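Local coordinates for vacuolar-sorting protein BRO1 (Saccharomyces cerevisiae, PDB 1ZB1) that helps sort cargo into multivesicular bodies on the way to the vacuole, recruiting the deubiquitinase DOA4 to endosomes, at residues 13-18 and 126-131; 99-104 and 170-175; 154-159 and 181-186; 189-194 and 341-346. All blocks are in the same frame, centred on the assembly; numbering follows the deposited sequence.

Interaction 1. Residues 13-18 and 126-131; sequences LKLKDT and LFNIAV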
loop_
_atom_site.group_PDB
_atom_site.type_symbol
_atom_site.label_atom_id
_atom_site.label_comp_id
_atom_site.label_asym_id
_atom_site.label_seq_id
_atom_site.Cartn_x
_atom_site.Cartn_y
_atom_site.Cartn_z
ATOM N N LEU A 13 2.101 -8.231 -2.034
ATOM C CA LEU A 13 0.686 -8.259 -2.403
ATOM C C LEU A 13 0.459 -9.093 -3.671
ATOM O O LEU A 13 1.370 -9.271 -4.486
ATOM C CB LEU A 13 0.158 -6.828 -2.589
ATOM C CG LEU A 13 0.307 -5.909 -1.364
ATOM C CD1 LEU A 13 -0.367 -4.574 -1.628
ATOM C CD2 LEU A 13 -0.315 -6.563 -0.142
ATOM N N LYS A 14 -0.756 -9.608 -3.835
ATOM C CA LYS A 14 -1.074 -10.453 -4.985
ATOM C C LYS A 14 -1.966 -9.801 -6.022
ATOM O O LYS A 14 -2.885 -9.055 -5.684
ATOM C CB LYS A 14 -1.737 -11.747 -4.503
ATOM C CG LYS A 14 -0.856 -12.578 -3.581
ATOM C CD LYS A 14 0.386 -13.051 -4.316
ATOM C CE LYS A 14 1.261 -13.923 -3.432
ATOM N NZ LYS A 14 2.492 -14.373 -4.140
ATOM N N LEU A 15 -1.688 -10.100 -7.289
ATOM C CA LEU A 15 -2.471 -9.577 -8.410
ATOM C C LEU A 15 -3.718 -10.435 -8.609
ATOM O O LEU A 15 -3.767 -11.590 -8.168
ATOM C CB LEU A 15 -1.659 -9.639 -9.709
ATOM C CG LEU A 15 -0.427 -8.758 -9.885
ATOM C CD1 LEU A 15 0.329 -9.163 -11.180
ATOM C CD2 LEU A 15 -0.875 -7.297 -9.948
ATOM N N LYS A 16 -4.726 -9.868 -9.266
ATOM C CA LYS A 16 -5.933 -10.623 -9.582
ATOM C C LYS A 16 -5.772 -11.091 -11.031
ATOM O O LYS A 16 -5.423 -10.296 -11.900
ATOM C CB LYS A 16 -7.184 -9.739 -9.463
ATOM C CG LYS A 16 -7.489 -9.254 -8.032
ATOM C CD LYS A 16 -8.616 -8.214 -8.023
ATOM C CE LYS A 16 -9.932 -8.787 -8.541
ATOM N NZ LYS A 16 -10.295 -10.060 -7.838
ATOM N N ASP A 17 -6.000 -12.375 -11.291
ATOM C CA ASP A 17 -5.881 -12.887 -12.651
ATOM C C ASP A 17 -7.191 -12.634 -13.397
ATOM O O ASP A 17 -8.224 -12.392 -12.779
ATOM C CB ASP A 17 -5.575 -14.392 -12.653
ATOM C CG ASP A 17 -4.227 -14.718 -12.033
ATOM O OD1 ASP A 17 -3.320 -13.863 -12.095
ATOM O OD2 ASP A 17 -4.066 -15.832 -11.490
ATOM N N THR A 18 -7.138 -12.682 -14.724
ATOM C CA THR A 18 -8.322 -12.468 -15.552
ATOM C C THR A 18 -8.269 -13.381 -16.765
ATOM O O THR A 18 -7.196 -13.825 -17.175
ATOM C CB THR A 18 -8.410 -11.012 -16.061
ATOM O OG1 THR A 18 -9.622 -10.832 -16.803
ATOM C CG2 THR A 18 -7.219 -10.690 -16.991
ATOM N N LEU A 126 -7.758 -1.281 -11.441
ATOM C CA LEU A 126 -7.142 -0.348 -10.489
ATOM C C LEU A 126 -6.548 -1.085 -9.287
ATOM O O LEU A 126 -5.546 -0.654 -8.704
ATOM C CB LEU A 126 -8.163 0.708 -10.036
ATOM C CG LEU A 126 -7.704 1.712 -8.967
ATOM C CD1 LEU A 126 -6.378 2.364 -9.366
ATOM C CD2 LEU A 126 -8.787 2.769 -8.796
ATOM N N PHE A 127 -7.160 -2.200 -8.911
ATOM C CA PHE A 127 -6.632 -2.994 -7.806
ATOM C C PHE A 127 -5.224 -3.470 -8.206
ATOM O O PHE A 127 -4.275 -3.414 -7.415
ATOM C CB PHE A 127 -7.545 -4.201 -7.547
ATOM C CG PHE A 127 -7.101 -5.071 -6.400
ATOM C CD1 PHE A 127 -6.135 -6.054 -6.584
ATOM C CD2 PHE A 127 -7.648 -4.894 -5.125
ATOM C CE1 PHE A 127 -5.710 -6.856 -5.522
ATOM C CE2 PHE A 127 -7.235 -5.687 -4.047
ATOM C CZ PHE A 127 -6.264 -6.671 -4.240
ATOM N N ASN A 128 -5.091 -3.940 -9.442
ATOM C CA ASN A 128 -3.791 -4.409 -9.917
ATOM C C ASN A 128 -2.791 -3.258 -10.065
ATOM O O ASN A 128 -1.600 -3.429 -9.814
ATOM C CB ASN A 128 -3.957 -5.189 -11.234
ATOM C CG ASN A 128 -4.450 -6.619 -10.999
ATOM O OD1 ASN A 128 -4.484 -7.086 -9.859
ATOM N ND2 ASN A 128 -4.822 -7.318 -12.068
ATOM N N ILE A 129 -3.276 -2.083 -10.459
ATOM C CA ILE A 129 -2.412 -0.908 -10.592
ATOM C C ILE A 129 -1.790 -0.604 -9.219
ATOM O O ILE A 129 -0.583 -0.347 -9.100
ATOM C CB ILE A 129 -3.227 0.313 -11.086
ATOM C CG1 ILE A 129 -3.530 0.160 -12.582
ATOM C CG2 ILE A 129 -2.465 1.608 -10.821
ATOM C CD1 ILE A 129 -4.456 1.231 -13.144
ATOM N N ALA A 130 -2.620 -0.646 -8.181
ATOM C CA ALA A 130 -2.147 -0.394 -6.815
ATOM C C ALA A 130 -1.100 -1.437 -6.425
ATOM O O ALA A 130 -0.044 -1.108 -5.863
ATOM C CB ALA A 130 -3.330 -0.437 -5.833
ATOM N N VAL A 131 -1.390 -2.702 -6.713
ATOM C CA VAL A 131 -0.445 -3.770 -6.388
ATOM C C VAL A 131 0.866 -3.571 -7.155
ATOM O O VAL A 131 1.954 -3.731 -6.598
ATOM C CB VAL A 131 -1.019 -5.168 -6.742
ATOM C CG1 VAL A 131 0.069 -6.233 -6.613
ATOM C CG2 VAL A 131 -2.182 -5.510 -5.797
#
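Asn-128 keeps CG beside its own backbone N (chi1 -79°), which swings its amide off helix 118-139 onto the backbone of Lys-16, while Lys-16 runs on extended through chi2 (171°), laying CG and CD against Phe-127. The extended segment 13-18, near the N terminus of the Bro1 domain, is thereby held along one side of this helix. The amide grips both polar backbone atoms of Lys-16. Lys-16 N meets Asn-128 OD1 at 2.9 Å with an N-H...O angle of 173°, and Asn-128 ND2 reaches Lys-16 O at 3.0 Å, also nearly straight. Each acceptor is approached in its carbonyl plane on a lone pair, so the two bonds together fix the rotation of the side-chain amide. The buried Phe-127 packs at about a right angle to the Lys-16 chain, with Lys-16 CD 3.6 Å from Phe-127 CD1. Beyond that point bends at chi3 and chi4 turn the chain away, and Lys-16 NZ bonds to Tyr-100 O on strand 97-100. Apolar contacts continue along the helix: Leu-15 CD2 lies 3.6 Å from Val-131 CG1, and Leu-13 CB approaches the same methyl at 4.1 Å. Between these two leucines the carbonyl of Lys-14 points into the interface, where Lys-14 O sits 3.6 Å from Phe-127 CE1, at the edge of the ring and near its plane.

Interaction 2. Residues 99-104 and 170-175; sequences WYDAEY and PSVDLQ
Asp-101 and Ser-171 approach to 6.4 Å between their CA atoms, where the chain leaving strand 97-100 passes a turn with a short 3-10 stretch at 172-173. Ser-171 places OG anti to its backbone N (chi1 174°), which directs the hydroxyl at Asp-101. Ser-171 OG donates to Asp-101 OD1 at 2.7 Å, arriving from above the carboxylate, 46° out of its plane. The same OG accepts from Asp-173 N at 3.2 Å, forming an ST turn that ties the serine hydroxyl to the backbone of Asp-173. Asp-173 in turn receives Ala-102 N on the syn lone pair of OD1, at 2.7 Å and a nearly straight 168°. In the Bro1 domain this joins the end of the small two-stranded antiparallel sheet to the connection between helices 146-165 and 176-198. Two waters extend the join: one donates to Asp-101 OD2 at 2.6 Å and accepts from Val-172 N, and the other donates to Ala-102 O at 2.9 Å and to Asp-173 OD2 at 2.7 Å. Tyr-239 OH also bonds to Asp-173 OD2. Lys-16 NZ forms a salt bridge with Asp-173 OD1 and a long, weak ion pair with Asp-101 OD1, which probably offsets the closeness of the two acidic groups.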
loop_
_atom_site.group_PDB
_atom_site.type_symbol
_atom_site.label_atom_id
_atom_site.label_comp_id
_atom_site.label_asym_id
_atom_site.label_seq_id
_atom_site.Cartn_x
_atom_site.Cartn_y
_atom_site.Cartn_z
ATOM N N TRP A 99 -12.905 -11.952 -13.805
ATOM C CA TRP A 99 -11.778 -11.831 -12.872
ATOM C C TRP A 99 -11.766 -12.825 -11.715
ATOM O O TRP A 99 -12.809 -13.141 -11.135
ATOM C CB TRP A 99 -11.717 -10.415 -12.283
ATOM C CG TRP A 99 -11.406 -9.355 -13.298
ATOM C CD1 TRP A 99 -12.280 -8.763 -14.159
ATOM C CD2 TRP A 99 -10.120 -8.797 -13.582
ATOM N NE1 TRP A 99 -11.616 -7.864 -14.968
ATOM C CE2 TRP A 99 -10.288 -7.868 -14.634
ATOM C CE3 TRP A 99 -8.835 -8.991 -13.050
ATOM C CZ2 TRP A 99 -9.222 -7.132 -15.165
ATOM C CZ3 TRP A 99 -7.769 -8.253 -13.583
ATOM C CH2 TRP A 99 -7.975 -7.338 -14.630
ATOM N N TYR A 100 -10.567 -13.290 -11.373
ATOM C CA TYR A 100 -10.363 -14.227 -10.272
ATOM C C TYR A 100 -9.944 -13.482 -9.005
ATOM O O TYR A 100 -9.299 -12.433 -9.072
ATOM C CB TYR A 100 -9.246 -15.230 -10.608
ATOM C CG TYR A 100 -9.567 -16.245 -11.683
ATOM C CD1 TYR A 100 -9.520 -15.908 -13.038
ATOM C CD2 TYR A 100 -9.889 -17.562 -11.341
ATOM C CE1 TYR A 100 -9.781 -16.864 -14.029
ATOM C CE2 TYR A 100 -10.153 -18.520 -12.319
ATOM C CZ TYR A 100 -10.094 -18.168 -13.655
ATOM O OH TYR A 100 -10.335 -19.125 -14.608
ATOM N N ASP A 101 -10.298 -14.023 -7.846
ATOM C CA ASP A 101 -9.894 -13.405 -6.590
ATOM C C ASP A 101 -8.381 -13.623 -6.429
ATOM O O ASP A 101 -7.856 -14.661 -6.845
ATOM C CB ASP A 101 -10.607 -14.060 -5.403
ATOM C CG ASP A 101 -12.046 -13.607 -5.247
ATOM O OD1 ASP A 101 -12.471 -12.673 -5.957
ATOM O OD2 ASP A 101 -12.744 -14.188 -4.394
ATOM N N ALA A 102 -7.691 -12.657 -5.824
ATOM C CA ALA A 102 -6.250 -12.784 -5.598
ATOM C C ALA A 102 -5.982 -14.046 -4.780
ATOM O O ALA A 102 -6.727 -14.362 -3.849
ATOM C CB ALA A 102 -5.713 -11.550 -4.859
ATOM N N GLU A 103 -4.920 -14.767 -5.123
ATOM C CA GLU A 103 -4.590 -16.008 -4.426
ATOM C C GLU A 103 -3.499 -15.863 -3.369
ATOM O O GLU A 103 -2.315 -15.830 -3.695
ATOM C CB GLU A 103 -4.183 -17.077 -5.443
ATOM C CG GLU A 103 -5.326 -17.530 -6.328
ATOM C CD GLU A 103 -4.915 -18.556 -7.370
ATOM O OE1 GLU A 103 -5.820 -19.176 -7.966
ATOM O OE2 GLU A 103 -3.700 -18.739 -7.598
ATOM N N TYR A 104 -3.898 -15.776 -2.103
ATOM C CA TYR A 104 -2.922 -15.655 -1.024
ATOM C C TYR A 104 -2.621 -17.030 -0.441
ATOM O O TYR A 104 -1.604 -17.649 -0.756
ATOM C CB TYR A 104 -3.443 -14.747 0.095
ATOM C CG TYR A 104 -3.743 -13.325 -0.317
ATOM C CD1 TYR A 104 -5.042 -12.930 -0.605
ATOM C CD2 TYR A 104 -2.727 -12.369 -0.404
ATOM C CE1 TYR A 104 -5.334 -11.624 -0.965
ATOM C CE2 TYR A 104 -3.007 -11.050 -0.768
ATOM C CZ TYR A 104 -4.317 -10.689 -1.046
ATOM O OH TYR A 104 -4.628 -9.396 -1.398
ATOM N N PRO A 170 -18.481 -7.976 -6.364
ATOM C CA PRO A 170 -18.729 -9.393 -6.084
ATOM C C PRO A 170 -17.463 -10.056 -5.520
ATOM O O PRO A 170 -17.528 -11.139 -4.941
ATOM C CB PRO A 170 -19.106 -9.951 -7.452
ATOM C CG PRO A 170 -18.271 -9.107 -8.394
ATOM C CD PRO A 170 -18.460 -7.717 -7.815
ATOM N N SER A 171 -16.314 -9.399 -5.687
ATOM C CA SER A 171 -15.043 -9.944 -5.203
ATOM C C SER A 171 -14.639 -9.473 -3.810
ATOM O O SER A 171 -14.734 -8.283 -3.487
ATOM C CB SER A 171 -13.903 -9.592 -6.173
ATOM O OG SER A 171 -12.659 -10.012 -5.629
ATOM N N VAL A 172 -14.157 -10.410 -3.001
ATOM C CA VAL A 172 -13.716 -10.113 -1.644
ATOM C C VAL A 172 -12.570 -9.101 -1.638
ATOM O O VAL A 172 -12.426 -8.314 -0.697
ATOM C CB VAL A 172 -13.265 -11.409 -0.908
ATOM C CG1 VAL A 172 -12.149 -12.101 -1.676
ATOM C CG2 VAL A 172 -12.802 -11.074 0.503
ATOM N N ASP A 173 -11.759 -9.120 -2.694
ATOM C CA ASP A 173 -10.625 -8.204 -2.816
ATOM C C ASP A 173 -11.061 -6.747 -2.853
ATOM O O ASP A 173 -10.325 -5.863 -2.414
ATOM C CB ASP A 173 -9.847 -8.474 -4.111
ATOM C CG ASP A 173 -9.197 -9.833 -4.134
ATOM O OD1 ASP A 173 -9.273 -10.510 -5.189
ATOM O OD2 ASP A 173 -8.603 -10.221 -3.107
ATOM N N LEU A 174 -12.246 -6.493 -3.399
ATOM C CA LEU A 174 -12.717 -5.122 -3.527
ATOM C C LEU A 174 -13.703 -4.671 -2.463
ATOM O O LEU A 174 -14.357 -3.636 -2.613
ATOM C CB LEU A 174 -13.302 -4.895 -4.929
ATOM C CG LEU A 174 -12.271 -4.754 -6.066
ATOM C CD1 LEU A 174 -11.394 -3.511 -5.839
ATOM C CD2 LEU A 174 -11.407 -5.998 -6.122
ATOM N N GLN A 175 -13.823 -5.445 -1.391
ATOM C CA GLN A 175 -14.706 -5.045 -0.307
ATOM C C GLN A 175 -14.046 -3.813 0.309
ATOM O O GLN A 175 -12.837 -3.808 0.550
ATOM C CB GLN A 175 -14.832 -6.166 0.727
ATOM C CG GLN A 175 -15.571 -7.376 0.190
ATOM C CD GLN A 175 -16.828 -6.973 -0.568
ATOM O OE1 GLN A 175 -16.956 -7.235 -1.766
ATOM N NE2 GLN A 175 -17.753 -6.317 0.124
HETATM O O HOH W 1 -15.073 -13.458 -3.450
HETATM O O HOH W 2 -8.592 -12.811 -2.229
#

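Interaction 3. Residues 154-159 and 181-186; sequences KAFSCF and FLANIC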
loop_
_atom_site.group_PDB
_atom_site.type_symbol
_atom_site.label_atom_id
_atom_site.label_comp_id
_atom_site.label_asym_id
_atom_site.label_seq_id
_atom_site.Cartn_x
_atom_site.Cartn_y
_atom_site.Cartn_z
ATOM N N LYS A 154 1.882 6.132 -3.884
ATOM C CA LYS A 154 0.875 6.041 -4.938
ATOM C C LYS A 154 -0.026 4.821 -4.718
ATOM O O LYS A 154 -1.239 4.885 -4.956
ATOM C CB LYS A 154 1.541 5.982 -6.322
ATOM C CG LYS A 154 2.132 7.315 -6.763
ATOM C CD LYS A 154 2.818 7.214 -8.111
ATOM C CE LYS A 154 3.340 8.564 -8.566
ATOM N NZ LYS A 154 4.085 8.457 -9.858
ATOM N N ALA A 155 0.550 3.712 -4.261
ATOM C CA ALA A 155 -0.259 2.516 -4.004
ATOM C C ALA A 155 -1.328 2.889 -2.981
ATOM O O ALA A 155 -2.501 2.558 -3.147
ATOM C CB ALA A 155 0.615 1.377 -3.469
ATOM N N PHE A 156 -0.903 3.593 -1.931
ATOM C CA PHE A 156 -1.791 4.053 -0.865
ATOM C C PHE A 156 -2.966 4.819 -1.474
ATOM O O PHE A 156 -4.128 4.545 -1.170
ATOM C CB PHE A 156 -0.976 4.932 0.108
ATOM C CG PHE A 156 -1.800 5.734 1.093
ATOM C CD1 PHE A 156 -2.938 5.203 1.696
ATOM C CD2 PHE A 156 -1.386 7.016 1.462
ATOM C CE1 PHE A 156 -3.653 5.936 2.649
ATOM C CE2 PHE A 156 -2.090 7.761 2.417
ATOM C CZ PHE A 156 -3.226 7.217 3.010
ATOM N N SER A 157 -2.658 5.765 -2.353
ATOM C CA SER A 157 -3.683 6.562 -3.009
ATOM C C SER A 157 -4.681 5.710 -3.817
ATOM O O SER A 157 -5.886 5.950 -3.767
ATOM C CB SER A 157 -3.012 7.600 -3.916
ATOM O OG SER A 157 -3.974 8.388 -4.587
ATOM N N CYS A 158 -4.182 4.725 -4.563
ATOM C CA CYS A 158 -5.053 3.860 -5.360
ATOM C C CYS A 158 -6.008 3.006 -4.511
ATOM O O CYS A 158 -7.199 2.914 -4.820
ATOM C CB CYS A 158 -4.213 2.946 -6.262
ATOM S SG CYS A 158 -3.258 3.827 -7.533
ATOM N N PHE A 159 -5.492 2.373 -3.460
ATOM C CA PHE A 159 -6.339 1.547 -2.589
ATOM C C PHE A 159 -7.384 2.379 -1.851
ATOM O O PHE A 159 -8.502 1.917 -1.598
ATOM C CB PHE A 159 -5.489 0.784 -1.573
ATOM C CG PHE A 159 -4.781 -0.411 -2.152
ATOM C CD1 PHE A 159 -5.501 -1.398 -2.833
ATOM C CD2 PHE A 159 -3.406 -0.573 -1.986
ATOM C CE1 PHE A 159 -4.867 -2.532 -3.337
ATOM C CE2 PHE A 159 -2.759 -1.709 -2.488
ATOM C CZ PHE A 159 -3.495 -2.693 -3.166
ATOM N N PHE A 181 -7.716 -1.608 4.350
ATOM C CA PHE A 181 -6.635 -2.299 5.052
ATOM C C PHE A 181 -5.375 -2.226 4.190
ATOM O O PHE A 181 -4.298 -1.874 4.671
ATOM C CB PHE A 181 -7.037 -3.765 5.309
ATOM C CG PHE A 181 -5.917 -4.644 5.803
ATOM C CD1 PHE A 181 -5.277 -4.380 7.014
ATOM C CD2 PHE A 181 -5.506 -5.748 5.057
ATOM C CE1 PHE A 181 -4.245 -5.200 7.473
ATOM C CE2 PHE A 181 -4.473 -6.577 5.505
ATOM C CZ PHE A 181 -3.841 -6.300 6.718
ATOM N N LEU A 182 -5.514 -2.556 2.910
ATOM C CA LEU A 182 -4.375 -2.508 2.001
ATOM C C LEU A 182 -3.789 -1.089 1.919
ATOM O O LEU A 182 -2.565 -0.912 1.861
ATOM C CB LEU A 182 -4.801 -3.008 0.615
ATOM C CG LEU A 182 -4.422 -4.440 0.204
ATOM C CD1 LEU A 182 -4.116 -5.298 1.412
ATOM C CD2 LEU A 182 -5.536 -5.041 -0.643
ATOM N N ALA A 183 -4.658 -0.083 1.914
ATOM C CA ALA A 183 -4.199 1.308 1.861
ATOM C C ALA A 183 -3.394 1.644 3.122
ATOM O O ALA A 183 -2.353 2.298 3.048
ATOM C CB ALA A 183 -5.391 2.254 1.740
ATOM N N ASN A 184 -3.885 1.194 4.275
ATOM C CA ASN A 184 -3.213 1.448 5.547
ATOM C C ASN A 184 -1.860 0.744 5.630
ATOM O O ASN A 184 -0.937 1.234 6.280
ATOM C CB ASN A 184 -4.112 1.023 6.720
ATOM C CG ASN A 184 -5.277 1.982 6.933
ATOM O OD1 ASN A 184 -5.189 3.158 6.588
ATOM N ND2 ASN A 184 -6.363 1.489 7.515
ATOM N N ILE A 185 -1.743 -0.404 4.968
ATOM C CA ILE A 185 -0.480 -1.142 4.947
ATOM C C ILE A 185 0.548 -0.336 4.142
ATOM O O ILE A 185 1.694 -0.173 4.561
ATOM C CB ILE A 185 -0.653 -2.538 4.279
ATOM C CG1 ILE A 185 -1.444 -3.477 5.202
ATOM C CG2 ILE A 185 0.708 -3.135 3.938
ATOM C CD1 ILE A 185 -0.690 -3.898 6.449
ATOM N N CYS A 186 0.125 0.170 2.987
ATOM C CA CYS A 186 1.007 0.949 2.121
ATOM C C CYS A 186 1.446 2.264 2.767
ATOM O O CYS A 186 2.611 2.663 2.645
ATOM C CB CYS A 186 0.329 1.225 0.774
ATOM S SG CYS A 186 0.009 -0.267 -0.218
#
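Phe-159 turns one face of its ring to Leu-182 and an edge to Cys-186. Leu-182 CB stands 3.6 Å from the Phe-159 ring centroid, only 5° off the normal, a CH-pi contact over the ring centre. Past it, Leu-182 CD2 reaches the rim, 3.7 Å from Phe-159 CE1. Cys-186 SG lies 5.0 Å from the same centroid but 80° off the normal, a sulfur-aromatic contact at the edge, and also touches Ala-155 CB at 3.7 Å. Because SG sits beside the backbone N of Cys-186, it reaches both Ala-155 and the ring edge. Phe-156 holds its ring anti to its backbone N and meets Ala-183 CB at the ring edge, in plane, with Phe-156 CD1 and Ala-183 CB 3.8 Å apart. Ala-183 CB packs on the other phenylalanine as well, 3.6 Å from Phe-159 CB. These helices, 146-165 and 176-198, follow each other in the chain and form an antiparallel helical hairpin, in keeping with the TPR-clan assignment of the domain; here their axes come within 8.0 Å at 164°. The small alanine and cysteine side chains are compatible with so close an approach, and the apolar, aromatic contact implies cohesion through fit and dispersion more than directional bonds.

Interaction 4. Residues 189-194 and 341-346; sequences EAQELF and LDAIKS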
loop_
_atom_site.group_PDB
_atom_site.type_symbol
_atom_site.label_atom_id
_atom_site.label_comp_id
_atom_site.label_asym_id
_atom_site.label_seq_id
_atom_site.Cartn_x
_atom_site.Cartn_y
_atom_site.Cartn_z
ATOM N N GLU A 189 3.998 1.417 5.527
ATOM C CA GLU A 189 5.293 1.041 4.961
ATOM C C GLU A 189 6.033 2.240 4.376
ATOM O O GLU A 189 7.258 2.335 4.490
ATOM C CB GLU A 189 5.132 -0.047 3.892
ATOM C CG GLU A 189 4.612 -1.376 4.436
ATOM C CD GLU A 189 4.592 -2.478 3.394
ATOM O OE1 GLU A 189 4.450 -2.162 2.194
ATOM O OE2 GLU A 189 4.706 -3.666 3.773
ATOM N N ALA A 190 5.297 3.154 3.748
ATOM C CA ALA A 190 5.924 4.344 3.179
ATOM C C ALA A 190 6.580 5.159 4.306
ATOM O O ALA A 190 7.735 5.575 4.190
ATOM C CB ALA A 190 4.883 5.190 2.443
ATOM N N GLN A 191 5.836 5.376 5.387
ATOM C CA GLN A 191 6.333 6.123 6.550
ATOM C C GLN A 191 7.552 5.400 7.129
ATOM O O GLN A 191 8.568 6.020 7.445
ATOM C CB GLN A 191 5.235 6.225 7.620
ATOM C CG GLN A 191 5.638 6.928 8.935
ATOM C CD GLN A 191 5.885 8.423 8.764
ATOM O OE1 GLN A 191 5.367 9.043 7.839
ATOM N NE2 GLN A 191 6.668 9.010 9.672
ATOM N N GLU A 192 7.444 4.082 7.260
ATOM C CA GLU A 192 8.538 3.277 7.792
ATOM C C GLU A 192 9.818 3.456 6.970
ATOM O O GLU A 192 10.905 3.632 7.532
ATOM C CB GLU A 192 8.128 1.802 7.830
ATOM C CG GLU A 192 9.266 0.843 8.127
ATOM C CD GLU A 192 8.798 -0.596 8.258
ATOM O OE1 GLU A 192 7.839 -0.988 7.559
ATOM O OE2 GLU A 192 9.405 -1.342 9.050
ATOM N N LEU A 193 9.700 3.416 5.647
ATOM C CA LEU A 193 10.870 3.586 4.784
ATOM C C LEU A 193 11.459 4.993 4.930
ATOM O O LEU A 193 12.670 5.189 4.780
ATOM C CB LEU A 193 10.494 3.318 3.322
ATOM C CG LEU A 193 10.969 2.000 2.686
ATOM C CD1 LEU A 193 10.922 0.863 3.689
ATOM C CD2 LEU A 193 10.116 1.687 1.469
ATOM N N PHE A 194 10.607 5.967 5.234
ATOM C CA PHE A 194 11.068 7.345 5.406
ATOM C C PHE A 194 11.971 7.419 6.639
ATOM O O PHE A 194 13.021 8.071 6.620
ATOM C CB PHE A 194 9.877 8.293 5.572
ATOM C CG PHE A 194 10.259 9.749 5.569
ATOM C CD1 PHE A 194 10.646 10.377 4.389
ATOM C CD2 PHE A 194 10.255 10.486 6.747
ATOM C CE1 PHE A 194 11.024 11.723 4.382
ATOM C CE2 PHE A 194 10.632 11.834 6.753
ATOM C CZ PHE A 194 11.017 12.450 5.567
ATOM N N LEU A 341 4.663 12.591 13.720
ATOM C CA LEU A 341 4.803 13.363 12.491
ATOM C C LEU A 341 4.655 12.450 11.267
ATOM O O LEU A 341 5.546 11.654 10.969
ATOM C CB LEU A 341 6.167 14.056 12.449
ATOM C CG LEU A 341 6.440 14.908 11.203
ATOM C CD1 LEU A 341 5.464 16.066 11.163
ATOM C CD2 LEU A 341 7.874 15.420 11.215
ATOM N N ASP A 342 3.522 12.572 10.577
ATOM C CA ASP A 342 3.218 11.790 9.372
ATOM C C ASP A 342 3.875 12.489 8.176
ATOM O O ASP A 342 3.470 13.591 7.809
ATOM C CB ASP A 342 1.702 11.746 9.164
ATOM C CG ASP A 342 1.273 10.733 8.112
ATOM O OD1 ASP A 342 2.071 10.412 7.207
ATOM O OD2 ASP A 342 0.122 10.267 8.193
ATOM N N ALA A 343 4.867 11.851 7.561
ATOM C CA ALA A 343 5.580 12.455 6.433
ATOM C C ALA A 343 5.056 12.100 5.036
ATOM O O ALA A 343 5.597 12.571 4.035
ATOM C CB ALA A 343 7.060 12.097 6.518
ATOM N N ILE A 344 4.012 11.283 4.964
ATOM C CA ILE A 344 3.478 10.868 3.673
ATOM C C ILE A 344 2.239 11.637 3.224
ATOM O O ILE A 344 1.186 11.580 3.860
ATOM C CB ILE A 344 3.168 9.336 3.668
ATOM C CG1 ILE A 344 4.473 8.534 3.647
ATOM C CG2 ILE A 344 2.355 8.957 2.432
ATOM C CD1 ILE A 344 5.354 8.751 4.827
ATOM N N LYS A 345 2.381 12.355 2.118
ATOM C CA LYS A 345 1.286 13.129 1.548
ATOM C C LYS A 345 0.854 12.427 0.266
ATOM O O LYS A 345 1.560 12.472 -0.740
ATOM C CB LYS A 345 1.751 14.553 1.230
ATOM C CG LYS A 345 2.262 15.333 2.435
ATOM C CD LYS A 345 2.731 16.726 2.030
ATOM C CE LYS A 345 3.251 17.515 3.226
ATOM N NZ LYS A 345 3.663 18.897 2.838
ATOM N N SER A 346 -0.304 11.781 0.301
ATOM C CA SER A 346 -0.783 11.055 -0.866
ATOM C C SER A 346 -1.507 11.930 -1.879
ATOM O O SER A 346 -2.347 12.759 -1.522
ATOM C CB SER A 346 -1.712 9.917 -0.445
ATOM O OG SER A 346 -2.983 10.415 -0.064
#
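Gln-191 supplies the polar part of the contact with Ala-343 and Leu-341. Its CG is anti to the backbone N, and a bend at chi2 (69°) carries the amide out over the loop. Ala-343 N donates to Gln-191 OE1 at 2.9 Å with an N-H...O angle of 159°, the donor tilted 16° from the carbonyl plane. The other end of the amide makes a weak bond, Gln-191 NE2 to Leu-341 O at 3.2 Å; NE2 also bonds to Leu-214 O of helix 208-230, so this buried amide links three parts of the chain. Within the loop, Ile-344 N reaches back to Asp-342 OD1 at 3.1 Å, closing an Asx turn in which the carboxylate oxygen is met on its anti side. That same oxygen bonds to His-187 NE2, two residues before the 189-194 segment on the same helix.

The apolar contacts lie to one side of Gln-191 and the other along the helix. Toward the C-terminal end, Ala-343 CB sits over one face of the Phe-194 ring as a CH-pi contact, 3.8 Å from the ring centroid and displaced toward the rim, with Phe-194 CD2 3.6 Å from the methyl carbon. Toward the N-terminal end, Ile-344 CG1 packs on Ala-190 CB at 3.6 Å.

Together they lay an irregular loop containing an Asx turn, the approach to helix 349-371, across helix 176-198 of the largely helical scaffold of the Bro1 domain.

In the fold
From the N terminus, interaction 1 closes a loop of 107 residues, bringing the chain ahead of helix 23-34 onto helix 118-139. Interaction 2 opens within that loop and ends beyond it, so the two cross; they also touch through Lys-16, binding the N-terminal segment to the small sheet and to the 170-175 turn. Interaction 3, a short hairpin closure between helices 146-165 and 176-198, crosses interaction 2 and follows interaction 1 in series, packing on it through Ala-130. Interaction 4 starts farther along helix 176-198 and spans 146 residues to the loop before helix 349-371; it meets interaction 3 where Ser-346 packs on Phe-156.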